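Local coordinates for uncharacterized protein (Sulfolobus solfataricus P2, PDB 2QS7) that is of unknown function but belongs to the DsrE/DsrF-like family and is probably an oxidoreductase, at residues K7-I19 / G36-L48. Numbering follows the deposited sequence. Where two conformers were deposited one is given.
Sequences KKKLSIIVFSGTI and GYEVNLFFTFWGL
Lys8 lays its CB over one face of the Tyr37 ring, 3.6 Å from the ring centroid, where strands 9-14 and 38-43 begin to run side by side as the parallel pair of a beta-alpha-beta unit. Farther along, CB of Val14 sits over the face of the Phe43 ring, and CG1 of Val14 reaches Phe43 CE2 at 3.6 Å. Past the strand ends, Phe15, Phe45 and Trp46 form an aromatic cluster: the edge of the Trp46 five-membered ring is directed at the face of Phe15 in an offset edge-to-face pair, planes at 75°. With CG of Phe15 trans to its own N (chi1 170°), the ring swings toward both partners. Backbone hydrogen bonds alternate between the strands, from Glu38 N to Lys8 O at the start to Thr44 N to Val14 O at the end. On the face carrying Ser11 and Asn40, Asn40 ND2 donates in its own amide plane to Ser11 OG, 3.1 Å away, with an N-H...O angle of 174°. Trp46 NE1 is hydrogen-bonded to OD2 of Asp20 of a second subunit, which anchors the indole through the same five-membered ring that meets Phe15. At the other end, Tyr37 OH is hydrogen-bonded to OD1 of Asp134 of a third subunit; an alanine at Tyr37 would probably strip the Lys8 side chain of its aromatic support and leave that aspartate without its hydroxyl mate. The rotation of the Asn40 amide is set in part by helix 129-136, where Arg135 NE donates to Asn40 OD1.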
loop_
_atom_site.group_PDB
_atom_site.type_symbol
_atom_site.label_atom_id
_atom_site.label_comp_id
_atom_site.label_asym_id
_atom_site.label_seq_id
_atom_site.Cartn_x
_atom_site.Cartn_y
_atom_site.Cartn_z
ATOM N N LYS A 7 12.001 13.579 18.083
ATOM C CA LYS A 7 12.497 12.519 17.106
ATOM C C LYS A 7 11.437 11.978 16.119
ATOM O O LYS A 7 10.375 11.478 16.502
ATOM C CB LYS A 7 13.156 11.351 17.820
ATOM C CG LYS A 7 13.973 10.459 16.891
ATOM C CD LYS A 7 14.857 9.527 17.730
ATOM C CE LYS A 7 15.964 8.828 16.928
ATOM N NZ LYS A 7 16.776 7.829 17.719
ATOM N N LYS A 8 11.751 12.157 14.848
ATOM C CA LYS A 8 10.941 11.738 13.721
ATOM C C LYS A 8 10.747 10.229 13.753
ATOM O O LYS A 8 11.640 9.484 14.138
ATOM C CB LYS A 8 11.607 12.134 12.411
ATOM C CG LYS A 8 11.774 13.663 12.218
ATOM C CD LYS A 8 12.190 13.949 10.762
ATOM C CE LYS A 8 12.101 15.422 10.403
ATOM N NZ LYS A 8 12.737 16.303 11.409
ATOM N N LYS A 9 9.599 9.774 13.287
ATOM C CA LYS A 9 9.283 8.354 13.350
ATOM C C LYS A 9 8.637 7.872 12.098
ATOM O O LYS A 9 7.807 8.565 11.512
ATOM C CB LYS A 9 8.324 8.166 14.546
ATOM C CG LYS A 9 7.866 6.762 14.802
ATOM C CD LYS A 9 7.179 6.665 16.225
ATOM C CE LYS A 9 5.935 7.472 16.349
ATOM N NZ LYS A 9 5.174 7.160 17.604
ATOM N N LEU A 10 9.036 6.678 11.688
ATOM C CA LEU A 10 8.474 5.971 10.561
ATOM C C LEU A 10 8.066 4.562 11.012
ATOM O O LEU A 10 8.851 3.838 11.603
ATOM C CB LEU A 10 9.518 5.817 9.469
ATOM C CG LEU A 10 9.119 5.010 8.224
ATOM C CD1 LEU A 10 7.970 5.669 7.470
ATOM C CD2 LEU A 10 10.366 4.841 7.312
ATOM N N SER A 11 6.827 4.184 10.714
ATOM C CA SER A 11 6.337 2.861 11.027
ATOM C C SER A 11 5.806 2.235 9.757
ATOM O O SER A 11 5.107 2.869 8.969
ATOM C CB SER A 11 5.265 2.925 12.121
ATOM O OG SER A 11 5.741 3.583 13.330
ATOM N N ILE A 12 6.139 0.975 9.550
ATOM C CA ILE A 12 5.724 0.287 8.326
ATOM C C ILE A 12 5.132 -1.057 8.637
ATOM O O ILE A 12 5.723 -1.831 9.395
ATOM C CB ILE A 12 6.944 0.024 7.391
ATOM C CG1 ILE A 12 7.696 1.326 7.100
ATOM C CG2 ILE A 12 6.492 -0.687 6.076
ATOM C CD1 ILE A 12 8.936 1.083 6.194
ATOM N N ILE A 13 3.949 -1.314 8.059
ATOM C CA ILE A 13 3.305 -2.623 8.129
ATOM C C ILE A 13 3.798 -3.335 6.884
ATOM O O ILE A 13 3.496 -2.946 5.734
ATOM C CB ILE A 13 1.775 -2.589 8.125
ATOM C CG1 ILE A 13 1.269 -1.841 9.342
ATOM C CG2 ILE A 13 1.168 -4.024 8.090
ATOM C CD1 ILE A 13 -0.278 -1.610 9.337
ATOM N N VAL A 14 4.633 -4.333 7.111
ATOM C CA VAL A 14 5.237 -5.103 6.008
ATOM C C VAL A 14 4.347 -6.281 5.778
ATOM O O VAL A 14 4.500 -7.341 6.403
ATOM C CB VAL A 14 6.689 -5.553 6.321
ATOM C CG1 VAL A 14 7.315 -6.247 5.100
ATOM C CG2 VAL A 14 7.552 -4.354 6.787
ATOM N N PHE A 15 3.363 -6.068 4.907
ATOM C CA PHE A 15 2.392 -7.111 4.548
ATOM C C PHE A 15 2.871 -8.002 3.423
ATOM O O PHE A 15 2.612 -9.249 3.412
ATOM C CB PHE A 15 1.102 -6.410 4.106
ATOM C CG PHE A 15 0.092 -7.304 3.495
ATOM C CD1 PHE A 15 -0.827 -7.965 4.272
ATOM C CD2 PHE A 15 0.058 -7.506 2.129
ATOM C CE1 PHE A 15 -1.743 -8.793 3.690
ATOM C CE2 PHE A 15 -0.866 -8.303 1.574
ATOM C CZ PHE A 15 -1.759 -8.957 2.345
ATOM N N SER A 16 3.515 -7.364 2.441
ATOM C CA SER A 16 3.974 -8.079 1.228
ATOM C C SER A 16 5.221 -8.920 1.463
ATOM O O SER A 16 5.991 -8.685 2.395
ATOM C CB SER A 16 4.207 -7.082 0.098
ATOM O OG SER A 16 3.028 -6.321 -0.135
ATOM N N GLY A 17 5.393 -9.936 0.614
ATOM C CA GLY A 17 6.520 -10.838 0.731
ATOM C C GLY A 17 7.330 -11.023 -0.549
ATOM O O GLY A 17 8.197 -11.855 -0.567
ATOM N N THR A 18 7.065 -10.243 -1.589
ATOM C CA THR A 18 7.820 -10.342 -2.830
ATOM C C THR A 18 9.067 -9.474 -2.692
ATOM O O THR A 18 9.088 -8.506 -1.957
ATOM C CB THR A 18 6.974 -9.960 -4.062
ATOM O OG1 THR A 18 6.412 -8.651 -3.882
ATOM C CG2 THR A 18 5.856 -10.946 -4.236
ATOM N N ILE A 19 10.113 -9.829 -3.422
ATOM C CA ILE A 19 11.387 -9.139 -3.308
ATOM C C ILE A 19 11.295 -7.669 -3.691
ATOM O O ILE A 19 11.948 -6.850 -3.063
ATOM C CB ILE A 19 12.523 -9.863 -4.116
ATOM C CG1 ILE A 19 13.907 -9.330 -3.746
ATOM C CG2 ILE A 19 12.312 -9.749 -5.622
ATOM C CD1 ILE A 19 14.290 -9.605 -2.331
ATOM N N GLY A 36 18.260 9.649 11.380
ATOM C CA GLY A 36 17.856 9.922 12.743
ATOM C C GLY A 36 16.423 9.580 13.104
ATOM O O GLY A 36 15.965 9.918 14.190
ATOM N N TYR A 37 15.700 8.911 12.223
ATOM C CA TYR A 37 14.340 8.471 12.538
ATOM C C TYR A 37 14.305 7.243 13.433
ATOM O O TYR A 37 15.185 6.402 13.335
ATOM C CB TYR A 37 13.599 8.053 11.256
ATOM C CG TYR A 37 13.067 9.159 10.352
ATOM C CD1 TYR A 37 13.930 9.991 9.621
ATOM C CD2 TYR A 37 11.693 9.352 10.197
ATOM C CE1 TYR A 37 13.434 10.997 8.785
ATOM C CE2 TYR A 37 11.192 10.364 9.364
ATOM C CZ TYR A 37 12.072 11.181 8.665
ATOM O OH TYR A 37 11.563 12.175 7.864
ATOM N N GLU A 38 13.252 7.118 14.237
ATOM C CA GLU A 38 12.945 5.913 14.968
ATOM C C GLU A 38 12.134 5.136 13.915
ATOM O O GLU A 38 11.241 5.700 13.259
ATOM C CB GLU A 38 12.106 6.276 16.198
ATOM C CG GLU A 38 11.447 5.087 16.871
ATOM C CD GLU A 38 10.346 5.479 17.897
ATOM O OE1 GLU A 38 10.527 6.617 18.472
ATOM O OE2 GLU A 38 9.332 4.639 18.098
ATOM N N VAL A 39 12.458 3.863 13.681
ATOM C CA VAL A 39 11.741 3.084 12.702
ATOM C C VAL A 39 11.153 1.848 13.370
ATOM O O VAL A 39 11.852 1.141 14.086
ATOM C CB VAL A 39 12.653 2.650 11.499
ATOM C CG1 VAL A 39 11.878 1.886 10.492
ATOM C CG2 VAL A 39 13.297 3.869 10.838
ATOM N N ASN A 40 9.867 1.609 13.114
ATOM C CA ASN A 40 9.176 0.451 13.632
ATOM C C ASN A 40 8.686 -0.352 12.452
ATOM O O ASN A 40 8.012 0.176 11.586
ATOM C CB ASN A 40 7.975 0.855 14.504
ATOM C CG ASN A 40 8.351 1.744 15.614
ATOM O OD1 ASN A 40 9.117 1.359 16.497
ATOM N ND2 ASN A 40 7.799 2.948 15.602
ATOM N N LEU A 41 9.031 -1.634 12.418
ATOM C CA LEU A 41 8.545 -2.516 11.357
ATOM C C LEU A 41 7.650 -3.569 11.967
ATOM O O LEU A 41 8.002 -4.191 12.973
ATOM C CB LEU A 41 9.707 -3.191 10.642
ATOM C CG LEU A 41 10.766 -2.260 10.026
ATOM C CD1 LEU A 41 11.947 -3.113 9.467
ATOM C CD2 LEU A 41 10.185 -1.380 8.956
ATOM N N PHE A 42 6.500 -3.771 11.341
ATOM C CA PHE A 42 5.548 -4.788 11.772
ATOM C C PHE A 42 5.311 -5.773 10.634
ATOM O O PHE A 42 4.661 -5.448 9.629
ATOM C CB PHE A 42 4.230 -4.159 12.176
ATOM C CG PHE A 42 3.241 -5.146 12.720
ATOM C CD1 PHE A 42 3.471 -5.778 13.917
ATOM C CD2 PHE A 42 2.075 -5.442 12.038
ATOM C CE1 PHE A 42 2.545 -6.671 14.412
ATOM C CE2 PHE A 42 1.170 -6.316 12.547
ATOM C CZ PHE A 42 1.400 -6.923 13.711
ATOM N N PHE A 43 5.849 -6.988 10.780
ATOM C CA PHE A 43 5.723 -7.994 9.745
ATOM C C PHE A 43 4.485 -8.816 9.950
ATOM O O PHE A 43 4.310 -9.431 10.991
ATOM C CB PHE A 43 6.947 -8.882 9.687
ATOM C CG PHE A 43 8.157 -8.180 9.188
ATOM C CD1 PHE A 43 8.896 -7.379 10.039
ATOM C CD2 PHE A 43 8.580 -8.328 7.873
ATOM C CE1 PHE A 43 10.037 -6.719 9.597
ATOM C CE2 PHE A 43 9.732 -7.656 7.415
ATOM C CZ PHE A 43 10.452 -6.840 8.296
ATOM N N THR A 44 3.642 -8.843 8.933
ATOM C CA THR A 44 2.371 -9.518 9.000
ATOM C C THR A 44 2.111 -10.249 7.688
ATOM O O THR A 44 2.732 -9.966 6.671
ATOM C CB THR A 44 1.260 -8.497 9.332
ATOM O OG1 THR A 44 0.064 -9.201 9.666
ATOM C CG2 THR A 44 0.996 -7.521 8.154
ATOM N N PHE A 45 1.228 -11.220 7.723
ATOM C CA PHE A 45 0.919 -12.018 6.538
ATOM C C PHE A 45 2.151 -12.464 5.783
ATOM O O PHE A 45 2.988 -13.157 6.337
ATOM C CB PHE A 45 -0.095 -11.279 5.633
ATOM C CG PHE A 45 -1.505 -11.369 6.133
ATOM C CD1 PHE A 45 -1.966 -10.498 7.129
ATOM C CD2 PHE A 45 -2.360 -12.375 5.660
ATOM C CE1 PHE A 45 -3.279 -10.619 7.636
ATOM C CE2 PHE A 45 -3.665 -12.503 6.156
ATOM C CZ PHE A 45 -4.124 -11.629 7.141
ATOM N N TRP A 46 2.281 -12.053 4.538
ATOM C CA TRP A 46 3.363 -12.542 3.684
ATOM C C TRP A 46 4.722 -12.053 4.133
ATOM O O TRP A 46 5.743 -12.723 3.941
ATOM C CB TRP A 46 3.095 -12.134 2.238
ATOM C CG TRP A 46 1.710 -12.414 1.827
ATOM C CD1 TRP A 46 0.797 -11.525 1.359
ATOM C CD2 TRP A 46 1.047 -13.682 1.889
ATOM N NE1 TRP A 46 -0.389 -12.166 1.097
ATOM C CE2 TRP A 46 -0.266 -13.486 1.428
ATOM C CE3 TRP A 46 1.438 -14.963 2.297
ATOM C CZ2 TRP A 46 -1.199 -14.530 1.348
ATOM C CZ3 TRP A 46 0.521 -15.986 2.237
ATOM C CH2 TRP A 46 -0.788 -15.768 1.752
ATOM N N GLY A 47 4.723 -10.877 4.738
ATOM C CA GLY A 47 5.943 -10.288 5.240
ATOM C C GLY A 47 6.444 -11.075 6.423
ATOM O O GLY A 47 7.633 -11.171 6.649
ATOM N N LEU A 48 5.539 -11.642 7.199
ATOM C CA LEU A 48 5.956 -12.425 8.348
ATOM C C LEU A 48 6.610 -13.705 7.859
ATOM O O LEU A 48 7.601 -14.179 8.403
ATOM C CB LEU A 48 4.755 -12.708 9.231
ATOM C CG LEU A 48 5.068 -13.426 10.526
ATOM C CD1 LEU A 48 6.099 -12.677 11.324
ATOM C CD2 LEU A 48 3.781 -13.544 11.276
HETATM O O HOH W 1 14.595 12.554 14.220
#